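Local coordinates for protein putative xanthine dehydrogenase YAGS fad-binding subunit (Escherichia coli, PDB 5G5G) that carries the molybdenum ion and pterin cytosine dinucleotide of a periplasmic aldehyde oxidase and probably oxidises aldehydes, at residues V591-H596 and V602-M607; M632-A637 and D666-E671. One frame throughout, in Å; residues are numbered along the deposited sequence. Where two conformers were deposited one is given.

Interaction 1: V591-H596 and V602-M607; sequences VEVGVH and VRVRRM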
ATOM      1  N   VAL C 591      -0.138  21.003  -8.355  1.00 12.78           N
ATOM      2  CA  VAL C 591       0.398  19.838  -9.046  1.00 13.24           C
ATOM      3  C   VAL C 591       0.632  20.106 -10.515  1.00 13.51           C
ATOM      4  O   VAL C 591      -0.182  20.783 -11.173  1.00 13.07           O
ATOM      5  CB  VAL C 591      -0.603  18.644  -8.957  1.00 13.98           C
ATOM      6  CG1 VAL C 591      -0.116  17.485  -9.794  1.00 14.64           C
ATOM      7  CG2 VAL C 591      -0.834  18.262  -7.509  1.00 13.89           C
ATOM      8  N   GLU C 592       1.737  19.576 -11.024  1.00 13.08           N
ATOM      9  CA  GLU C 592       1.987  19.529 -12.450  1.00 14.11           C
ATOM     10  C   GLU C 592       1.956  18.073 -12.878  1.00 13.68           C
ATOM     11  O   GLU C 592       2.624  17.215 -12.221  1.00 13.15           O
ATOM     12  CB  GLU C 592       3.331  20.213 -12.788  1.00 15.42           C
ATOM     13  CG  GLU C 592       3.717  20.159 -14.266  1.00 17.23           C
ATOM     14  CD  GLU C 592       5.101  20.742 -14.524  1.00 19.30           C
ATOM     15  OE1 GLU C 592       5.339  21.910 -14.239  1.00 20.52           O
ATOM     16  OE2 GLU C 592       5.951  20.030 -15.065  1.00 22.27           O
ATOM     17  N   VAL C 593       1.174  17.754 -13.916  1.00 14.12           N
ATOM     18  CA  VAL C 593       1.105  16.390 -14.414  1.00 14.22           C
ATOM     19  C   VAL C 593       1.486  16.317 -15.864  1.00 14.93           C
ATOM     20  O   VAL C 593       1.413  17.337 -16.596  1.00 15.07           O
ATOM     21  CB  VAL C 593      -0.297  15.768 -14.350  1.00 15.39           C
ATOM     22  CG1 VAL C 593      -0.714  15.710 -12.932  1.00 15.54           C
ATOM     23  CG2 VAL C 593      -1.298  16.569 -15.197  1.00 15.70           C
ATOM     24  N   GLY C 594       1.853  15.110 -16.304  1.00 14.58           N
ATOM     25  CA  GLY C 594       2.024  14.862 -17.716  1.00 14.94           C
ATOM     26  C   GLY C 594       0.991  13.797 -18.093  1.00 15.34           C
ATOM     27  O   GLY C 594       0.756  12.863 -17.317  1.00 14.74           O
ATOM     28  N   VAL C 595       0.390  13.950 -19.267  1.00 15.42           N
ATOM     29  CA  VAL C 595      -0.536  12.938 -19.783  1.00 15.76           C
ATOM     30  C   VAL C 595       0.014  12.538 -21.147  1.00 16.35           C
ATOM     31  O   VAL C 595       0.229  13.387 -22.027  1.00 16.58           O
ATOM     32  CB  VAL C 595      -1.986  13.430 -19.888  1.00 15.71           C
ATOM     33  CG1 VAL C 595      -2.889  12.345 -20.516  1.00 16.19           C
ATOM     34  CG2 VAL C 595      -2.528  13.858 -18.507  1.00 15.16           C
ATOM     35  N   HIS C 596       0.265  11.254 -21.312  1.00 16.71           N
ATOM     36  CA  HIS C 596       0.834  10.822 -22.582  1.00 18.29           C
ATOM     37  C   HIS C 596      -0.168  11.031 -23.718  1.00 19.11           C
ATOM     38  O   HIS C 596      -1.320  10.546 -23.676  1.00 19.55           O
ATOM     39  CB  HIS C 596       1.342   9.372 -22.513  1.00 18.82           C
ATOM     40  CG  HIS C 596       2.313   9.049 -23.598  1.00 20.04           C
ATOM     41  ND1 HIS C 596       1.921   8.815 -24.884  1.00 21.60           N
ATOM     42  CD2 HIS C 596       3.661   8.941 -23.589  1.00 21.40           C
ATOM     43  CE1 HIS C 596       2.977   8.596 -25.644  1.00 22.33           C
ATOM     44  NE2 HIS C 596       4.052   8.653 -24.873  1.00 21.98           N
ATOM     45  N   VAL C 602      -0.985   8.711 -17.089  1.00 14.44           N
ATOM     46  CA  VAL C 602      -0.842   9.906 -16.274  1.00 14.26           C
ATOM     47  C   VAL C 602       0.350   9.759 -15.337  1.00 13.87           C
ATOM     48  O   VAL C 602       0.456   8.773 -14.592  1.00 14.08           O
ATOM     49  CB  VAL C 602      -2.105  10.220 -15.464  1.00 13.94           C
ATOM     50  CG1 VAL C 602      -1.970  11.576 -14.825  1.00 14.01           C
ATOM     51  CG2 VAL C 602      -3.340  10.177 -16.330  1.00 14.61           C
ATOM     52  N   ARG C 603       1.212  10.770 -15.333  1.00 14.11           N
ATOM     53  CA  ARG C 603       2.442  10.715 -14.526  1.00 14.57           C
ATOM     54  C   ARG C 603       2.591  12.100 -13.874  1.00 14.76           C
ATOM     55  O   ARG C 603       2.528  13.154 -14.550  1.00 15.19           O
ATOM     56  CB  ARG C 603       3.673  10.374 -15.393  1.00 15.57           C
ATOM     57  CG  ARG C 603       3.597   9.005 -16.065  1.00 16.03           C
ATOM     58  CD  ARG C 603       3.810   7.838 -15.129  1.00 16.20           C
ATOM     59  NE  ARG C 603       3.698   6.599 -15.886  1.00 16.86           N
ATOM     60  CZ  ARG C 603       2.637   5.782 -15.929  1.00 17.68           C
ATOM     61  NH1 ARG C 603       1.538   5.996 -15.220  1.00 18.23           N
ATOM     62  NH2 ARG C 603       2.697   4.678 -16.668  1.00 17.95           N
ATOM     63  N   VAL C 604       2.744  12.099 -12.572  1.00 13.81           N
ATOM     64  CA  VAL C 604       2.896  13.349 -11.864  1.00 14.24           C
ATOM     65  C   VAL C 604       4.315  13.857 -11.976  1.00 15.03           C
ATOM     66  O   VAL C 604       5.264  13.119 -11.729  1.00 14.86           O
ATOM     67  CB  VAL C 604       2.488  13.217 -10.405  1.00 13.33           C
ATOM     68  CG1 VAL C 604       2.484  14.583  -9.683  1.00 13.22           C
ATOM     69  CG2 VAL C 604       1.100  12.587 -10.332  1.00 12.93           C
ATOM     70  N   ARG C 605       4.460  15.142 -12.287  1.00 15.27           N
ATOM     71  CA  ARG C 605       5.750  15.776 -12.496  1.00 16.52           C
ATOM     72  C   ARG C 605       6.307  16.587 -11.344  1.00 16.69           C
ATOM     73  O   ARG C 605       7.526  16.597 -11.169  1.00 17.03           O
ATOM     74  CB  ARG C 605       5.712  16.651 -13.725  1.00 17.58           C
ATOM     75  CG  ARG C 605       5.558  15.807 -14.991  1.00 19.06           C
ATOM     76  CD  ARG C 605       4.993  16.603 -16.150  1.00 20.06           C
ATOM     77  NE  ARG C 605       5.899  17.668 -16.603  1.00 21.03           N
ATOM     78  CZ  ARG C 605       6.762  17.579 -17.622  1.00 22.37           C
ATOM     79  NH1 ARG C 605       6.871  16.481 -18.329  1.00 22.87           N
ATOM     80  NH2 ARG C 605       7.488  18.637 -17.950  1.00 23.50           N
ATOM     81  N   ARG C 606       5.437  17.234 -10.561  1.00 16.22           N
ATOM     82  CA  ARG C 606       5.831  18.076  -9.460  1.00 16.46           C
ATOM     83  C   ARG C 606       4.617  18.254  -8.562  1.00 15.70           C
ATOM     84  O   ARG C 606       3.493  18.416  -9.070  1.00 14.33           O
ATOM     85  CB  ARG C 606       6.275  19.412 -10.038  1.00 18.95           C
ATOM     86  CG  ARG C 606       6.915  20.349  -9.067  1.00 21.22           C
ATOM     87  CD  ARG C 606       7.622  21.457  -9.868  1.00 22.05           C
ATOM     88  NE  ARG C 606       6.850  22.062 -10.976  1.00 22.08           N
ATOM     89  CZ  ARG C 606       6.359  23.314 -10.997  1.00 21.49           C
ATOM     90  NH1 ARG C 606       6.491  24.127  -9.972  1.00 21.15           N
ATOM     91  NH2 ARG C 606       5.733  23.780 -12.053  1.00 21.86           N
ATOM     92  N   MET C 607       4.845  18.194  -7.242  1.00 14.93           N
ATOM     93  CA  MET C 607       3.797  18.503  -6.259  1.00 14.32           C
ATOM     94  C   MET C 607       4.309  19.438  -5.189  1.00 14.03           C
ATOM     95  O   MET C 607       5.431  19.267  -4.719  1.00 13.06           O
ATOM     96  CB  MET C 607       3.277  17.213  -5.610  1.00 14.12           C
ATOM     97  CG  MET C 607       2.808  16.172  -6.593  1.00 14.09           C
ATOM     98  SD  MET C 607       2.311  14.664  -5.709  1.00 13.86           S
ATOM     99  CE  MET C 607       0.792  15.190  -4.973  1.00 13.95           C
TER
HETATM  100  O   HOH W   1       8.306  20.488 -13.501  1.00 42.24           O
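The carboxylate of Glu592 meets two guanidinium groups, each at its edge. Arg605 NE bonds to Glu592 OE2 at 2.8 Å, on the lone pair turned away from OE1. Arg606 NH2 bonds to Glu592 OE1 at 2.9 Å. Both are nearly straight salt bridges lying close to the guanidinium planes. The Arg605 plane is only 29° from the carboxylate, whereas that of Arg606 stands almost upright to it at 80°. Glu592 reaches them with CG anti to the backbone N (chi1 177°). His433 NE2 also bonds to OE1, a third protein partner for the carboxylate. Arg605 has a second acid in Asp426, and Arg606 bonds to Phe412 O and makes a cation-pi contact with its ring. A classic beta bulge puts both arginines opposite Glu592. Glu592 O accepts from Arg605 N at 2.8 Å and, less closely, from Arg606 N at 3.3 Å. Beyond the bulge, Gly594 and Arg603 form a hydrogen-bonded pair, with Gly594 N to Arg603 O at 2.7 Å. The other face carries valines and Met607, with Val591 CG1 on Val604 CG1 at 3.9 Å. Helices 619-638 and 698-710 cover that apolar face. Strands 429-441 and 669-674 flank the hairpin.

Interaction 2: M632-A637 and D666-E671; sequences MGMGAA and DIPKQE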
ATOM      1  N   MET C 632      -0.310   9.152  -1.029  1.00 10.95           N
ATOM      2  CA  MET C 632      -1.579   8.439  -0.910  1.00 12.19           C
ATOM      3  C   MET C 632      -2.694   9.115  -1.739  1.00 11.41           C
ATOM      4  O   MET C 632      -3.545   8.438  -2.336  1.00 11.43           O
ATOM      5  CB  MET C 632      -1.940   8.339   0.574  1.00 13.50           C
ATOM      6  CG  MET C 632      -3.089   7.447   0.863  1.00 15.23           C
ATOM      7  SD  MET C 632      -3.143   7.131   2.668  1.00 18.73           S
ATOM      8  CE  MET C 632      -1.897   5.912   2.896  1.00 19.39           C
ATOM      9  N   GLY C 633      -2.630  10.433  -1.849  1.00 10.48           N
ATOM     10  CA  GLY C 633      -3.523  11.168  -2.727  1.00 11.02           C
ATOM     11  C   GLY C 633      -3.274  10.924  -4.206  1.00 10.89           C
ATOM     12  O   GLY C 633      -4.211  10.949  -5.026  1.00 11.81           O
ATOM     13  N   MET C 634      -2.019  10.767  -4.580  1.00 11.21           N
ATOM     14  CA  MET C 634      -1.694  10.335  -5.950  0.58 12.25           C
ATOM     15  C   MET C 634      -2.368   8.986  -6.217  1.00 11.82           C
ATOM     16  O   MET C 634      -2.925   8.768  -7.310  1.00 11.86           O
ATOM     17  CB  MET C 634      -0.194  10.238  -6.192  0.58 13.89           C
ATOM     18  CG  MET C 634       0.168  10.201  -7.672  0.58 16.15           C
ATOM     19  SD  MET C 634       1.848   9.707  -8.036  0.58 20.84           S
ATOM     20  CE  MET C 634       2.765  10.947  -7.147  0.58 19.04           C
ATOM     21  N   GLY C 635      -2.291   8.082  -5.243  1.00 11.36           N
ATOM     22  CA  GLY C 635      -2.954   6.774  -5.377  1.00 11.64           C
ATOM     23  C   GLY C 635      -4.448   6.896  -5.675  1.00 11.88           C
ATOM     24  O   GLY C 635      -4.992   6.325  -6.645  1.00 12.29           O
ATOM     25  N   ALA C 636      -5.093   7.652  -4.816  1.00 11.96           N
ATOM     26  CA  ALA C 636      -6.503   7.902  -4.904  1.00 11.79           C
ATOM     27  C   ALA C 636      -6.888   8.544  -6.202  1.00 12.23           C
ATOM     28  O   ALA C 636      -7.954   8.219  -6.765  1.00 12.38           O
ATOM     29  CB  ALA C 636      -6.982   8.737  -3.713  1.00 11.93           C
ATOM     30  N   ALA C 637      -6.039   9.430  -6.713  1.00 11.66           N
ATOM     31  CA  ALA C 637      -6.372  10.140  -7.924  1.00 11.85           C
ATOM     32  C   ALA C 637      -6.223   9.263  -9.176  1.00 12.30           C
ATOM     33  O   ALA C 637      -7.001   9.453 -10.143  1.00 13.16           O
ATOM     34  CB  ALA C 637      -5.537  11.410  -8.088  1.00 11.65           C
ATOM     35  N   ASP C 666       6.614   6.206  -9.598  1.00 13.03           N
ATOM     36  CA  ASP C 666       5.509   7.153  -9.693  1.00 14.04           C
ATOM     37  C   ASP C 666       5.811   8.534  -9.055  1.00 14.64           C
ATOM     38  O   ASP C 666       5.069   9.477  -9.306  1.00 15.46           O
ATOM     39  CB  ASP C 666       4.280   6.599  -8.943  1.00 14.03           C
ATOM     40  CG  ASP C 666       3.656   5.407  -9.631  1.00 15.42           C
ATOM     41  OD1 ASP C 666       3.461   5.485 -10.880  1.00 16.81           O
ATOM     42  OD2 ASP C 666       3.378   4.382  -8.923  1.00 14.67           O
ATOM     43  N   ILE C 667       6.856   8.644  -8.234  1.00 14.24           N
ATOM     44  CA  ILE C 667       6.951   9.749  -7.307  1.00 15.51           C
ATOM     45  C   ILE C 667       7.754  10.873  -7.901  1.00 16.63           C
ATOM     46  O   ILE C 667       8.888  10.664  -8.259  1.00 17.86           O
ATOM     47  CB  ILE C 667       7.606   9.342  -5.961  1.00 15.94           C
ATOM     48  CG1 ILE C 667       6.939   8.081  -5.403  1.00 15.82           C
ATOM     49  CG2 ILE C 667       7.502  10.519  -4.956  1.00 15.24           C
ATOM     50  CD1 ILE C 667       5.439   8.196  -5.247  1.00 16.23           C
ATOM     51  N   PRO C 668       7.174  12.086  -7.967  1.00 16.80           N
ATOM     52  CA  PRO C 668       7.824  13.273  -8.479  1.00 18.94           C
ATOM     53  C   PRO C 668       8.541  13.980  -7.356  1.00 19.55           C
ATOM     54  O   PRO C 668       8.574  13.512  -6.183  1.00 17.73           O
ATOM     55  CB  PRO C 668       6.664  14.120  -8.939  1.00 18.46           C
ATOM     56  CG  PRO C 668       5.633  13.845  -7.936  1.00 18.35           C
ATOM     57  CD  PRO C 668       5.806  12.386  -7.540  1.00 17.78           C
ATOM     58  N   LYS C 669       9.117  15.120  -7.743  1.00 19.97           N
ATOM     59  CA  LYS C 669       9.558  16.085  -6.768  1.00 21.63           C
ATOM     60  C   LYS C 669       8.346  16.437  -5.904  1.00 17.97           C
ATOM     61  O   LYS C 669       7.293  16.768  -6.445  1.00 16.82           O
ATOM     62  CB  LYS C 669      10.085  17.299  -7.525  1.00 25.35           C
ATOM     63  CG  LYS C 669      10.469  18.526  -6.734  1.00 29.99           C
ATOM     64  CD  LYS C 669      10.892  19.596  -7.764  1.00 34.63           C
ATOM     65  CE  LYS C 669      10.164  20.898  -7.608  1.00 37.83           C
ATOM     66  NZ  LYS C 669      10.753  21.528  -6.402  1.00 42.21           N
ATOM     67  N   GLN C 670       8.507  16.340  -4.587  1.00 16.05           N
ATOM     68  CA  GLN C 670       7.445  16.713  -3.610  1.00 15.12           C
ATOM     69  C   GLN C 670       7.976  17.753  -2.602  1.00 15.63           C
ATOM     70  O   GLN C 670       8.894  17.460  -1.820  1.00 15.72           O
ATOM     71  CB  GLN C 670       6.936  15.501  -2.880  1.00 14.14           C
ATOM     72  CG  GLN C 670       6.241  14.499  -3.781  1.00 14.15           C
ATOM     73  CD  GLN C 670       5.879  13.199  -3.044  1.00 14.18           C
ATOM     74  OE1 GLN C 670       6.624  12.695  -2.171  1.00 13.83           O
ATOM     75  NE2 GLN C 670       4.757  12.644  -3.414  1.00 14.26           N
ATOM     76  N   GLU C 671       7.400  18.948  -2.632  1.00 15.01           N
ATOM     77  CA  GLU C 671       7.802  20.052  -1.741  1.00 16.15           C
ATOM     78  C   GLU C 671       6.683  20.385  -0.771  1.00 14.31           C
ATOM     79  O   GLU C 671       5.517  20.280  -1.096  1.00 12.70           O
ATOM     80  CB  GLU C 671       8.180  21.288  -2.523  1.00 19.16           C
ATOM     81  CG  GLU C 671       9.393  21.070  -3.422  1.00 24.27           C
ATOM     82  CD  GLU C 671      10.688  20.850  -2.629  1.00 31.22           C
ATOM     83  OE1 GLU C 671      10.827  21.462  -1.522  1.00 38.26           O
ATOM     84  OE2 GLU C 671      11.550  20.036  -3.109  1.00 37.21           O
TER
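Asp666 O is approached by two atoms of the Met634 thioether, SD at 3.5 Å and CE at 3.5 Å. Neither approach is a hydrogen bond, and no polar bond crosses between 632-637 and 666-671. The contact is carried by this one methionine, which was deposited in two conformers; the distances are for one of them. Its CG lies anti to the backbone N (chi1 -163°), and the chain bends at chi3, -59°. The first torsion sends the chain off the helix, and the bend swings CE along the loop. Met634 SD then lies 4.0 Å from Asp666 CB. Met634 CE comes up against CD of the Pro668 ring, and Met634 CE also lies 4.3 Å from Ile667 CD1. Val604 of strand 602-612 touches both Met634 and Pro668. The Asp666 carboxylate has other partners: OD2 takes the N-H of Val663, and OD1 bonds to the backbone of the chain of another protein. Further along, Gln670 NE2 bonds to Thr631 of the same helix. Met632 touches Arg350 of the molybdenum pocket. This is helix-on-loop packing beside the sheet: helix 619-638 meets the turn that leads into strand 669-674, in the molybdopterin-binding domain.

How the interactions relate
From the N terminus, strand 584-596 comes first. Interaction 1 closes a tight loop of five residues, and the chain returns as strand 602-612, making a beta hairpin. Helix 619-638 follows. Interaction 2 closes a longer loop of 28 residues, from this helix to the turn before strand 669-674. The two contacts are in series, neither nested nor crossed, with centres about 9 Å apart. Strand 669-674 pairs in parallel with 602-612, so strand, helix and strand form a beta-alpha-beta crossover. Met607 links the two contacts: Met607 N probably bonds to Lys669 O and Met607 O to Glu671 N, each at 2.9 Å. Together they tie hairpin, helix and the strand outermost in this chain's sheet into one layered unit.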